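Side-chain contacts in peptidase S8 and S53, subtilisin, kexin, sedolisin (Mycobacterium smegmatis, PDB 4KG7), which is a mycosin serine endopeptidase of the subtilase family, belonging to the ESX-3 type VII secretion system and probably cleaving protein substrates there: residues 173-178 / 331-336; 207-212 / 343-348; 258-263 / 323-328. One frame throughout, in Å; residues are numbered along the deposited sequence.

All three contacts join the central parallel sheet of the subtilisin fold to the two helices that follow it in the chain. Interaction 1 and interaction 3 both use helix 318-335, near its end and its middle respectively, while interaction 2 uses the next helix, 341-350. Their strands, 175-178, 209-213 and 259-265, are consecutive neighbours in the sheet. The centres lie about 8 Å apart for interactions 1 and 2 and for 2 and 3, and about 10 Å apart for 1 and 3. The strand segments come first along the chain, then 323-328, 331-336 and 343-348, so this late helical pair packs on strands that precede it by 60 to about 150 residues, with the predicted catalytic serine at its start.

Interaction 1 (173-178 / 331-336); sequences ARVINI and LVRSKF
The guanidinium of Arg-174 is stacked face to face, offset, with that of Arg-333, the planes 19° apart and the centres separated by 3.8 Å. NE of Arg-333 sits over the middle of the Arg-174 group, whereas NH1 of Arg-174 falls toward the rim of the Arg-333 group. NH1 of Arg-174 and NH2 of Arg-333 come within 3.3 Å, two donors that form no hydrogen bond; surrounding acceptors probably steady the stack. Within the pair, Arg-333 NH1 donates to the backbone O of Arg-174 at 2.9 Å, in the guanidinium plane and onto a lone pair, through a somewhat bent bond (146°). The same carbonyl also takes Val-209 N. The turn at chi3 of Arg-333 (81°) swings its head across to reach both carbonyl and stack. Arg-333 NH2 forms a salt bridge with Asp-207, whose carboxylate probably offsets part of the positive charge; Leu-339 O accepts a hydrogen bond from the same NH2. Arg-174 gives NE to Gln-67 OE1 and NH2 to Pro-337 O. Val-175 CG2 lies 4.3 Å from Arg-333 CD, on the aliphatic part of the chain. This arginine pair ties the residue just ahead of strand 175-178 to the last turn of helix 318-335, with strand 68-73 beside Val-175 and helix 341-350 touching Arg-333 through Val-344.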
ATOM      1  N   ALA A 173       7.351   6.229  12.099  1.00  9.76           N
ATOM      2  CA  ALA A 173       6.661   5.089  11.543  1.00  9.51           C
ATOM      3  C   ALA A 173       7.512   3.843  11.552  1.00  9.72           C
ATOM      4  O   ALA A 173       8.640   3.866  11.051  1.00 11.08           O
ATOM      5  CB  ALA A 173       6.213   5.368  10.118  1.00  9.19           C
ATOM      6  N   ARG A 174       6.932   2.771  12.099  1.00  9.58           N
ATOM      7  CA  ARG A 174       7.487   1.426  12.120  1.00  9.91           C
ATOM      8  C   ARG A 174       7.135   0.625  10.870  1.00  8.29           C
ATOM      9  O   ARG A 174       7.835  -0.324  10.502  1.00  7.61           O
ATOM     10  CB  ARG A 174       6.916   0.696  13.342  1.00 11.22           C
ATOM     11  CG  ARG A 174       7.336   1.288  14.667  1.00 12.62           C
ATOM     12  CD  ARG A 174       8.669   0.701  15.084  1.00 13.79           C
ATOM     13  NE  ARG A 174       8.465  -0.568  15.777  1.00 14.69           N
ATOM     14  CZ  ARG A 174       9.412  -1.447  16.104  1.00 14.92           C
ATOM     15  NH1 ARG A 174      10.673  -1.257  15.760  1.00 16.12           N
ATOM     16  NH2 ARG A 174       9.069  -2.554  16.762  1.00 14.91           N
ATOM     17  N   VAL A 175       6.009   0.969  10.261  1.00  7.26           N
ATOM     18  CA  VAL A 175       5.526   0.357   9.026  1.00  6.66           C
ATOM     19  C   VAL A 175       5.088   1.526   8.179  1.00  6.32           C
ATOM     20  O   VAL A 175       4.459   2.457   8.706  1.00  6.35           O
ATOM     21  CB  VAL A 175       4.328  -0.606   9.284  1.00  6.64           C
ATOM     22  CG1 VAL A 175       3.841  -1.230   7.992  1.00  6.42           C
ATOM     23  CG2 VAL A 175       4.709  -1.686  10.296  1.00  6.98           C
ATOM     24  N   ILE A 176       5.434   1.514   6.886  1.00  5.95           N
ATOM     25  CA  ILE A 176       5.053   2.578   5.968  1.00  5.83           C
ATOM     26  C   ILE A 176       4.301   1.898   4.818  1.00  5.59           C
ATOM     27  O   ILE A 176       4.867   1.063   4.094  1.00  5.83           O
ATOM     28  CB  ILE A 176       6.300   3.308   5.437  1.00  5.88           C
ATOM     29  CG1 ILE A 176       6.987   4.064   6.570  1.00  6.07           C
ATOM     30  CG2 ILE A 176       5.906   4.286   4.330  1.00  5.86           C
ATOM     31  CD1 ILE A 176       8.348   4.658   6.223  1.00  6.34           C
ATOM     32  N   ASN A 177       3.036   2.258   4.654  1.00  5.45           N
ATOM     33  CA  ASN A 177       2.136   1.668   3.679  1.00  5.40           C
ATOM     34  C   ASN A 177       1.974   2.565   2.459  1.00  5.39           C
ATOM     35  O   ASN A 177       1.599   3.741   2.594  1.00  5.37           O
ATOM     36  CB  ASN A 177       0.768   1.405   4.314  1.00  5.48           C
ATOM     37  CG  ASN A 177      -0.148   0.653   3.378  1.00  5.60           C
ATOM     38  OD1 ASN A 177      -0.154  -0.571   3.330  1.00  5.99           O
ATOM     39  ND2 ASN A 177      -0.900   1.381   2.595  1.00  5.73           N
ATOM     40  N   ILE A 178       2.233   1.994   1.283  1.00  5.47           N
ATOM     41  CA  ILE A 178       2.155   2.708   0.021  1.00  5.66           C
ATOM     42  C   ILE A 178       1.224   1.910  -0.893  1.00  5.90           C
ATOM     43  O   ILE A 178       1.650   1.063  -1.676  1.00  5.97           O
ATOM     44  CB  ILE A 178       3.550   2.918  -0.607  1.00  5.79           C
ATOM     45  CG1 ILE A 178       4.535   3.531   0.395  1.00  5.77           C
ATOM     46  CG2 ILE A 178       3.473   3.746  -1.881  1.00  5.99           C
ATOM     47  CD1 ILE A 178       5.987   3.521  -0.029  1.00  5.91           C
ATOM     48  N   LEU A 331       1.123  -6.070  13.608  1.00  7.01           N
ATOM     49  CA  LEU A 331       0.927  -7.133  14.613  1.00  7.52           C
ATOM     50  C   LEU A 331       2.269  -7.757  14.990  1.00  7.88           C
ATOM     51  O   LEU A 331       2.577  -7.983  16.173  1.00  8.35           O
ATOM     52  CB  LEU A 331      -0.020  -8.218  14.107  1.00  7.53           C
ATOM     53  CG  LEU A 331      -1.461  -7.787  13.862  1.00  7.47           C
ATOM     54  CD1 LEU A 331      -2.328  -9.023  13.577  1.00  7.62           C
ATOM     55  CD2 LEU A 331      -2.049  -6.918  14.968  1.00  7.79           C
ATOM     56  N   VAL A 332       3.048  -8.087  13.973  1.00  7.76           N
ATOM     57  CA  VAL A 332       4.317  -8.798  14.167  1.00  8.11           C
ATOM     58  C   VAL A 332       5.300  -7.910  14.933  1.00  8.35           C
ATOM     59  O   VAL A 332       5.976  -8.371  15.840  1.00  8.93           O
ATOM     60  CB  VAL A 332       4.903  -9.277  12.817  1.00  7.93           C
ATOM     61  CG1 VAL A 332       6.340  -9.753  12.975  1.00  8.23           C
ATOM     62  CG2 VAL A 332       4.038 -10.400  12.251  1.00  7.89           C
ATOM     63  N   ARG A 333       5.395  -6.629  14.556  1.00  8.15           N
ATOM     64  CA  ARG A 333       6.327  -5.740  15.260  1.00  8.49           C
ATOM     65  C   ARG A 333       5.926  -5.464  16.691  1.00  8.98           C
ATOM     66  O   ARG A 333       6.808  -5.251  17.532  1.00  9.56           O
ATOM     67  CB  ARG A 333       6.533  -4.427  14.506  1.00  8.07           C
ATOM     68  CG  ARG A 333       6.988  -4.604  13.073  1.00  7.65           C
ATOM     69  CD  ARG A 333       7.824  -3.431  12.626  1.00  7.56           C
ATOM     70  NE  ARG A 333       9.200  -3.572  13.087  1.00  7.84           N
ATOM     71  CZ  ARG A 333      10.206  -2.823  12.644  1.00  7.90           C
ATOM     72  NH1 ARG A 333       9.979  -1.801  11.837  1.00  7.72           N
ATOM     73  NH2 ARG A 333      11.433  -3.060  13.054  1.00  8.29           N
ATOM     74  N   SER A 334       4.631  -5.490  16.998  1.00  9.07           N
ATOM     75  CA  SER A 334       4.181  -5.333  18.368  1.00  9.81           C
ATOM     76  C   SER A 334       4.543  -6.558  19.204  1.00 10.36           C
ATOM     77  O   SER A 334       5.004  -6.421  20.326  1.00 10.81           O
ATOM     78  CB  SER A 334       2.673  -5.096  18.415  1.00  9.84           C
ATOM     79  OG  SER A 334       2.188  -4.964  19.733  1.00 10.63           O
ATOM     80  N   LYS A 335       4.326  -7.744  18.663  1.00 10.47           N
ATOM     81  CA  LYS A 335       4.619  -8.976  19.397  1.00 11.34           C
ATOM     82  C   LYS A 335       6.111  -9.195  19.559  1.00 11.60           C
ATOM     83  O   LYS A 335       6.570  -9.661  20.625  1.00 12.08           O
ATOM     84  CB  LYS A 335       3.986 -10.195  18.738  1.00 11.78           C
ATOM     85  CG  LYS A 335       4.349 -11.447  19.515  1.00 13.08           C
ATOM     86  CD  LYS A 335       3.481 -12.642  19.253  1.00 13.95           C
ATOM     87  CE  LYS A 335       3.973 -13.793  20.104  1.00 15.15           C
ATOM     88  NZ  LYS A 335       3.400 -15.094  19.684  1.00 15.95           N
ATOM     89  N   PHE A 336       6.864  -8.837  18.516  1.00 11.13           N
ATOM     90  CA  PHE A 336       8.310  -9.042  18.504  1.00 11.50           C
ATOM     91  C   PHE A 336       8.990  -7.697  18.247  1.00 11.21           C
ATOM     92  O   PHE A 336       9.496  -7.433  17.158  1.00 10.50           O
ATOM     93  CB  PHE A 336       8.692 -10.036  17.421  1.00 11.58           C
ATOM     94  CG  PHE A 336       8.033 -11.374  17.545  1.00 12.12           C
ATOM     95  CD1 PHE A 336       8.425 -12.271  18.510  1.00 13.09           C
ATOM     96  CD2 PHE A 336       7.052 -11.747  16.653  1.00 12.01           C
ATOM     97  CE1 PHE A 336       7.796 -13.511  18.615  1.00 13.55           C
ATOM     98  CE2 PHE A 336       6.452 -12.982  16.729  1.00 12.46           C
ATOM     99  CZ  PHE A 336       6.826 -13.866  17.700  1.00 13.19           C
TER

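Interaction 2 (207-212 / 343-348); sequences DAVIVA and QVVHRL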
ATOM      1  N   ASP A 207      14.812   1.810   9.897  1.00  9.33           N
ATOM      2  CA  ASP A 207      14.340   0.474  10.262  1.00  9.33           C
ATOM      3  C   ASP A 207      12.841   0.294  10.094  1.00  8.64           C
ATOM      4  O   ASP A 207      12.211  -0.447  10.858  1.00  8.44           O
ATOM      5  CB  ASP A 207      14.752   0.116  11.707  1.00 10.04           C
ATOM      6  CG  ASP A 207      14.562  -1.379  12.026  1.00 10.46           C
ATOM      7  OD1 ASP A 207      14.978  -2.221  11.218  1.00 10.77           O
ATOM      8  OD2 ASP A 207      14.019  -1.682  13.112  1.00 11.33           O
ATOM      9  N   ALA A 208      12.261   0.934   9.075  1.00  8.07           N
ATOM     10  CA  ALA A 208      10.824   0.795   8.804  1.00  7.46           C
ATOM     11  C   ALA A 208      10.546  -0.320   7.818  1.00  7.13           C
ATOM     12  O   ALA A 208      11.279  -0.461   6.843  1.00  7.07           O
ATOM     13  CB  ALA A 208      10.272   2.104   8.270  1.00  7.49           C
ATOM     14  N   VAL A 209       9.492  -1.093   8.079  1.00  6.67           N
ATOM     15  CA  VAL A 209       8.977  -2.028   7.097  1.00  6.28           C
ATOM     16  C   VAL A 209       8.109  -1.246   6.102  1.00  5.90           C
ATOM     17  O   VAL A 209       7.094  -0.658   6.479  1.00  5.85           O
ATOM     18  CB  VAL A 209       8.121  -3.124   7.762  1.00  6.37           C
ATOM     19  CG1 VAL A 209       7.473  -4.002   6.700  1.00  6.30           C
ATOM     20  CG2 VAL A 209       8.990  -3.973   8.662  1.00  6.79           C
ATOM     21  N   ILE A 210       8.512  -1.265   4.833  1.00  5.75           N
ATOM     22  CA  ILE A 210       7.815  -0.524   3.800  1.00  5.46           C
ATOM     23  C   ILE A 210       7.063  -1.537   2.945  1.00  5.41           C
ATOM     24  O   ILE A 210       7.640  -2.488   2.433  1.00  5.70           O
ATOM     25  CB  ILE A 210       8.769   0.285   2.903  1.00  5.59           C
ATOM     26  CG1 ILE A 210       9.696   1.218   3.722  1.00  5.65           C
ATOM     27  CG2 ILE A 210       7.995   1.081   1.853  1.00  5.55           C
ATOM     28  CD1 ILE A 210      10.805   1.814   2.883  1.00  5.91           C
ATOM     29  N   VAL A 211       5.780  -1.322   2.837  1.00  5.15           N
ATOM     30  CA  VAL A 211       4.862  -2.208   2.129  1.00  5.10           C
ATOM     31  C   VAL A 211       4.214  -1.424   1.006  1.00  5.03           C
ATOM     32  O   VAL A 211       3.674  -0.345   1.238  1.00  4.94           O
ATOM     33  CB  VAL A 211       3.751  -2.740   3.096  1.00  5.07           C
ATOM     34  CG1 VAL A 211       2.793  -3.685   2.403  1.00  5.19           C
ATOM     35  CG2 VAL A 211       4.371  -3.422   4.295  1.00  5.31           C
ATOM     36  N   ALA A 212       4.231  -1.999  -0.202  1.00  5.02           N
ATOM     37  CA  ALA A 212       3.692  -1.338  -1.398  1.00  5.01           C
ATOM     38  C   ALA A 212       2.781  -2.266  -2.182  1.00  5.08           C
ATOM     39  O   ALA A 212       3.073  -3.451  -2.339  1.00  5.30           O
ATOM     40  CB  ALA A 212       4.843  -0.851  -2.292  1.00  5.20           C
ATOM     41  N   GLN A 343      14.143  -8.611   9.444  1.00  9.07           N
ATOM     42  CA  GLN A 343      13.669  -9.813  10.146  1.00  9.35           C
ATOM     43  C   GLN A 343      12.159  -9.920  10.032  1.00  8.98           C
ATOM     44  O   GLN A 343      11.631 -11.012   9.869  1.00  9.03           O
ATOM     45  CB  GLN A 343      14.094  -9.812  11.611  1.00  9.81           C
ATOM     46  CG  GLN A 343      15.556 -10.123  11.820  1.00 10.40           C
ATOM     47  CD  GLN A 343      15.969  -9.980  13.278  1.00 11.07           C
ATOM     48  OE1 GLN A 343      15.853  -8.904  13.866  1.00 11.32           O
ATOM     49  NE2 GLN A 343      16.473 -11.060  13.870  1.00 11.72           N
ATOM     50  N   VAL A 344      11.454  -8.784  10.087  1.00  8.72           N
ATOM     51  CA  VAL A 344      10.005  -8.800  10.014  1.00  8.47           C
ATOM     52  C   VAL A 344       9.551  -9.229   8.626  1.00  8.29           C
ATOM     53  O   VAL A 344       8.650 -10.067   8.500  1.00  8.40           O
ATOM     54  CB  VAL A 344       9.411  -7.413  10.365  1.00  8.25           C
ATOM     55  CG1 VAL A 344       7.916  -7.357  10.074  1.00  7.97           C
ATOM     56  CG2 VAL A 344       9.675  -7.066  11.822  1.00  8.60           C
ATOM     57  N   VAL A 345      10.192  -8.687   7.597  1.00  8.27           N
ATOM     58  CA  VAL A 345       9.860  -9.071   6.235  1.00  8.18           C
ATOM     59  C   VAL A 345      10.123 -10.580   6.032  1.00  8.68           C
ATOM     60  O   VAL A 345       9.322 -11.285   5.464  1.00  8.21           O
ATOM     61  CB  VAL A 345      10.600  -8.187   5.201  1.00  8.21           C
ATOM     62  CG1 VAL A 345      10.473  -8.778   3.796  1.00  8.26           C
ATOM     63  CG2 VAL A 345      10.052  -6.762   5.253  1.00  8.07           C
ATOM     64  N   HIS A 346      11.258 -11.070   6.506  1.00  9.39           N
ATOM     65  CA  HIS A 346      11.577 -12.496   6.414  1.00 10.30           C
ATOM     66  C   HIS A 346      10.508 -13.346   7.093  1.00 10.36           C
ATOM     67  O   HIS A 346      10.076 -14.370   6.567  1.00 10.21           O
ATOM     68  CB  HIS A 346      12.950 -12.749   7.058  1.00 11.22           C
ATOM     69  CG  HIS A 346      13.365 -14.188   7.075  1.00 12.31           C
ATOM     70  ND1 HIS A 346      13.968 -14.810   6.002  1.00 13.04           N
ATOM     71  CD2 HIS A 346      13.258 -15.125   8.041  1.00 12.80           C
ATOM     72  CE1 HIS A 346      14.242 -16.060   6.324  1.00 13.36           C
ATOM     73  NE2 HIS A 346      13.790 -16.287   7.539  1.00 13.62           N
ATOM     74  N   ARG A 347      10.072 -12.928   8.258  1.00 10.48           N
ATOM     75  CA  ARG A 347       9.054 -13.656   8.990  1.00 10.96           C
ATOM     76  C   ARG A 347       7.734 -13.698   8.187  1.00 10.22           C
ATOM     77  O   ARG A 347       7.033 -14.706   8.154  1.00 10.14           O
ATOM     78  CB  ARG A 347       8.893 -12.971  10.338  1.00 12.03           C
ATOM     79  CG  ARG A 347       7.835 -13.518  11.250  1.00 13.19           C
ATOM     80  CD  ARG A 347       8.021 -12.941  12.643  1.00 14.73           C
ATOM     81  NE  ARG A 347       9.060 -13.638  13.399  1.00 16.64           N
ATOM     82  CZ  ARG A 347       8.869 -14.708  14.169  1.00 17.89           C
ATOM     83  NH1 ARG A 347       7.661 -15.262  14.303  1.00 18.03           N
ATOM     84  NH2 ARG A 347       9.908 -15.241  14.793  1.00 19.70           N
ATOM     85  N   LEU A 348       7.374 -12.566   7.578  1.00  9.26           N
ATOM     86  CA  LEU A 348       6.134 -12.503   6.818  1.00  8.96           C
ATOM     87  C   LEU A 348       6.214 -13.412   5.610  1.00  9.08           C
ATOM     88  O   LEU A 348       5.258 -14.150   5.289  1.00  9.25           O
ATOM     89  CB  LEU A 348       5.879 -11.069   6.392  1.00  8.50           C
ATOM     90  CG  LEU A 348       5.492 -10.103   7.520  1.00  8.62           C
ATOM     91  CD1 LEU A 348       5.439  -8.695   6.997  1.00  8.40           C
ATOM     92  CD2 LEU A 348       4.160 -10.476   8.149  1.00  8.75           C
TER
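Arg-174 O accepts Val-209 N as well as the Arg-333 side chain, and Val-209 O in turn accepts Ile-176 N, so both polar backbone atoms of Val-209 are taken up by strand 175-178 and the residue just before it. Its side chain points to helix 341-350, in the alpha/beta layering of the subtilisin fold. The contact is purely apolar and divides between the two methyls. CG2 of Val-209 meets Val-344, approaching CG1 at 3.8 Å and CB at 3.9 Å, while CG1 of Val-209 turns to Val-345. With Val-209 CG1 placed opposite the backbone N (chi1 174°), the fork opens toward two consecutive residues of the helix, and each pair of side chains meets at a slant. Ile-210, the next residue in the strand, points away and packs on helix 193-205 across the sheet. Asp-207, just before the strand, adds a polar link beside the valines: OD1 accepts the backbone N of Ala-341 at the start of the helix. On the other methyl of the fork, Val-345 CG2 is 4.0 Å from Val-209 CG1.

Interaction 3 (258-263 / 323-328); sequences YVLSVG and AYVSGV
Val-325 presses its two methyls against two residues of one strand. Its CG2 approaches CG1 of Val-262 at 3.7 Å and CG2 of the same residue at 4.0 Å, making this the closer side of the contact; the two valines run past each other in opposite directions. Its CG1 reaches CD2 of Leu-260 at 3.9 Å, where the side chains cross at about a right angle. The extended first torsion of Leu-260 (chi1 177°) carries its branch out from the strand to the helix. Leu-260 and Val-262, two apart in the strand, both point toward the helix and so receive a single valine between them; all three side chains are buried and no hydrogen bond joins the segments. Around this shell, Leu-260 and Val-262 are fixed by backbone bonds to strand 209-213, and Val-211 of that strand packs on both valines. The predicted catalytic centre is not far: the side chain of Val-262 is about 9 Å from that of Ser-319, the predicted charge-relay serine, at the start of Val-325's helix, the serine-bearing helix of the subtilisin fold. Helix 318-335 lies on the sheet, here over strand 259-265, with helix 104-113 at its flank, where Ala-323 rests on Val-108, Leu-111 and Ile-112.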
ATOM      1  N   TYR A 258      14.166  -2.958  -0.364  1.00  7.90           N
ATOM      2  CA  TYR A 258      13.654  -2.026   0.642  1.00  7.71           C
ATOM      3  C   TYR A 258      12.131  -2.080   0.834  1.00  7.23           C
ATOM      4  O   TYR A 258      11.623  -1.629   1.870  1.00  7.36           O
ATOM      5  CB  TYR A 258      14.061  -0.605   0.272  1.00  7.96           C
ATOM      6  CG  TYR A 258      15.526  -0.511  -0.059  1.00  8.47           C
ATOM      7  CD1 TYR A 258      16.522  -0.871   0.874  1.00  8.73           C
ATOM      8  CD2 TYR A 258      15.941  -0.092  -1.294  1.00  8.82           C
ATOM      9  CE1 TYR A 258      17.862  -0.815   0.537  1.00  9.42           C
ATOM     10  CE2 TYR A 258      17.275  -0.005  -1.630  1.00  9.43           C
ATOM     11  CZ  TYR A 258      18.242  -0.360  -0.710  1.00  9.72           C
ATOM     12  OH  TYR A 258      19.563  -0.262  -1.093  1.00 10.97           O
ATOM     13  N   VAL A 259      11.427  -2.589  -0.180  1.00  6.90           N
ATOM     14  CA  VAL A 259       9.985  -2.541  -0.266  1.00  6.67           C
ATOM     15  C   VAL A 259       9.457  -3.977  -0.385  1.00  6.31           C
ATOM     16  O   VAL A 259      10.036  -4.782  -1.131  1.00  6.61           O
ATOM     17  CB  VAL A 259       9.538  -1.767  -1.511  1.00  6.78           C
ATOM     18  CG1 VAL A 259       8.019  -1.846  -1.686  1.00  6.65           C
ATOM     19  CG2 VAL A 259      10.026  -0.311  -1.466  1.00  6.99           C
ATOM     20  N   LEU A 260       8.441  -4.323   0.400  1.00  5.96           N
ATOM     21  CA  LEU A 260       7.732  -5.588   0.313  1.00  5.83           C
ATOM     22  C   LEU A 260       6.549  -5.299  -0.583  1.00  5.46           C
ATOM     23  O   LEU A 260       5.626  -4.569  -0.199  1.00  5.33           O
ATOM     24  CB  LEU A 260       7.255  -6.079   1.683  1.00  5.88           C
ATOM     25  CG  LEU A 260       6.424  -7.367   1.708  1.00  5.91           C
ATOM     26  CD1 LEU A 260       7.121  -8.524   0.981  1.00  6.21           C
ATOM     27  CD2 LEU A 260       6.141  -7.696   3.178  1.00  6.01           C
ATOM     28  N   SER A 261       6.600  -5.872  -1.789  1.00  5.35           N
ATOM     29  CA  SER A 261       5.578  -5.683  -2.814  1.00  5.22           C
ATOM     30  C   SER A 261       4.498  -6.761  -2.714  1.00  5.18           C
ATOM     31  O   SER A 261       4.803  -7.953  -2.679  1.00  5.51           O
ATOM     32  CB  SER A 261       6.240  -5.674  -4.199  1.00  5.37           C
ATOM     33  OG  SER A 261       5.273  -5.654  -5.251  1.00  5.33           O
ATOM     34  N   VAL A 262       3.241  -6.305  -2.665  1.00  5.03           N
ATOM     35  CA  VAL A 262       2.115  -7.121  -2.315  1.00  5.02           C
ATOM     36  C   VAL A 262       1.128  -7.285  -3.464  1.00  5.11           C
ATOM     37  O   VAL A 262       0.526  -6.306  -3.920  1.00  5.15           O
ATOM     38  CB  VAL A 262       1.360  -6.502  -1.125  1.00  4.89           C
ATOM     39  CG1 VAL A 262       0.225  -7.387  -0.664  1.00  4.92           C
ATOM     40  CG2 VAL A 262       2.284  -6.231   0.025  1.00  4.87           C
ATOM     41  N   GLY A 263       0.968  -8.535  -3.909  1.00  5.23           N
ATOM     42  CA  GLY A 263      -0.068  -8.884  -4.881  1.00  5.36           C
ATOM     43  C   GLY A 263      -1.395  -9.183  -4.222  1.00  5.33           C
ATOM     44  O   GLY A 263      -1.480  -9.296  -3.010  1.00  5.23           O
ATOM     45  N   ALA A 323      -2.552  -2.994   2.251  1.00  4.97           N
ATOM     46  CA  ALA A 323      -3.026  -2.522   3.540  1.00  5.09           C
ATOM     47  C   ALA A 323      -3.099  -3.658   4.540  1.00  5.15           C
ATOM     48  O   ALA A 323      -2.652  -3.537   5.679  1.00  5.23           O
ATOM     49  CB  ALA A 323      -4.373  -1.858   3.386  1.00  5.15           C
ATOM     50  N   TYR A 324      -3.649  -4.783   4.116  1.00  5.24           N
ATOM     51  CA  TYR A 324      -3.686  -5.963   5.001  1.00  5.40           C
ATOM     52  C   TYR A 324      -2.289  -6.340   5.458  1.00  5.32           C
ATOM     53  O   TYR A 324      -2.096  -6.631   6.640  1.00  5.52           O
ATOM     54  CB  TYR A 324      -4.340  -7.142   4.278  1.00  5.61           C
ATOM     55  CG  TYR A 324      -5.849  -7.149   4.298  1.00  5.90           C
ATOM     56  CD1 TYR A 324      -6.545  -7.150   5.518  1.00  6.20           C
ATOM     57  CD2 TYR A 324      -6.600  -7.312   3.123  1.00  5.97           C
ATOM     58  CE1 TYR A 324      -7.915  -7.193   5.572  1.00  6.60           C
ATOM     59  CE2 TYR A 324      -7.975  -7.355   3.172  1.00  6.35           C
ATOM     60  CZ  TYR A 324      -8.634  -7.336   4.394  1.00  6.53           C
ATOM     61  OH  TYR A 324     -10.005  -7.429   4.444  1.00  7.29           O
ATOM     62  N   VAL A 325      -1.326  -6.401   4.542  1.00  5.10           N
ATOM     63  CA  VAL A 325       0.009  -6.755   4.918  1.00  5.15           C
ATOM     64  C   VAL A 325       0.640  -5.766   5.891  1.00  5.14           C
ATOM     65  O   VAL A 325       1.317  -6.178   6.826  1.00  5.32           O
ATOM     66  CB  VAL A 325       0.902  -6.996   3.689  1.00  5.14           C
ATOM     67  CG1 VAL A 325       2.368  -7.234   4.095  1.00  5.32           C
ATOM     68  CG2 VAL A 325       0.387  -8.195   2.913  1.00  5.27           C
ATOM     69  N   SER A 326       0.445  -4.476   5.672  1.00  4.92           N
ATOM     70  CA  SER A 326       0.887  -3.476   6.654  1.00  5.02           C
ATOM     71  C   SER A 326       0.298  -3.716   8.043  1.00  5.19           C
ATOM     72  O   SER A 326       0.979  -3.567   9.066  1.00  5.39           O
ATOM     73  CB  SER A 326       0.568  -2.087   6.167  1.00  4.97           C
ATOM     74  OG  SER A 326       1.423  -1.768   5.087  1.00  4.94           O
ATOM     75  N   GLY A 327      -0.991  -4.010   8.103  1.00  5.29           N
ATOM     76  CA  GLY A 327      -1.596  -4.363   9.393  1.00  5.59           C
ATOM     77  C   GLY A 327      -0.968  -5.588  10.043  1.00  5.79           C
ATOM     78  O   GLY A 327      -0.699  -5.598  11.231  1.00  5.98           O
ATOM     79  N   VAL A 328      -0.714  -6.618   9.252  1.00  5.74           N
ATOM     80  CA  VAL A 328      -0.042  -7.806   9.780  1.00  5.98           C
ATOM     81  C   VAL A 328       1.367  -7.501  10.249  1.00  6.06           C
ATOM     82  O   VAL A 328       1.789  -7.989  11.281  1.00  6.38           O
ATOM     83  CB  VAL A 328      -0.017  -8.973   8.771  1.00  5.97           C
ATOM     84  CG1 VAL A 328       0.653 -10.195   9.360  1.00  6.35           C
ATOM     85  CG2 VAL A 328      -1.419  -9.379   8.362  1.00  6.03           C
TER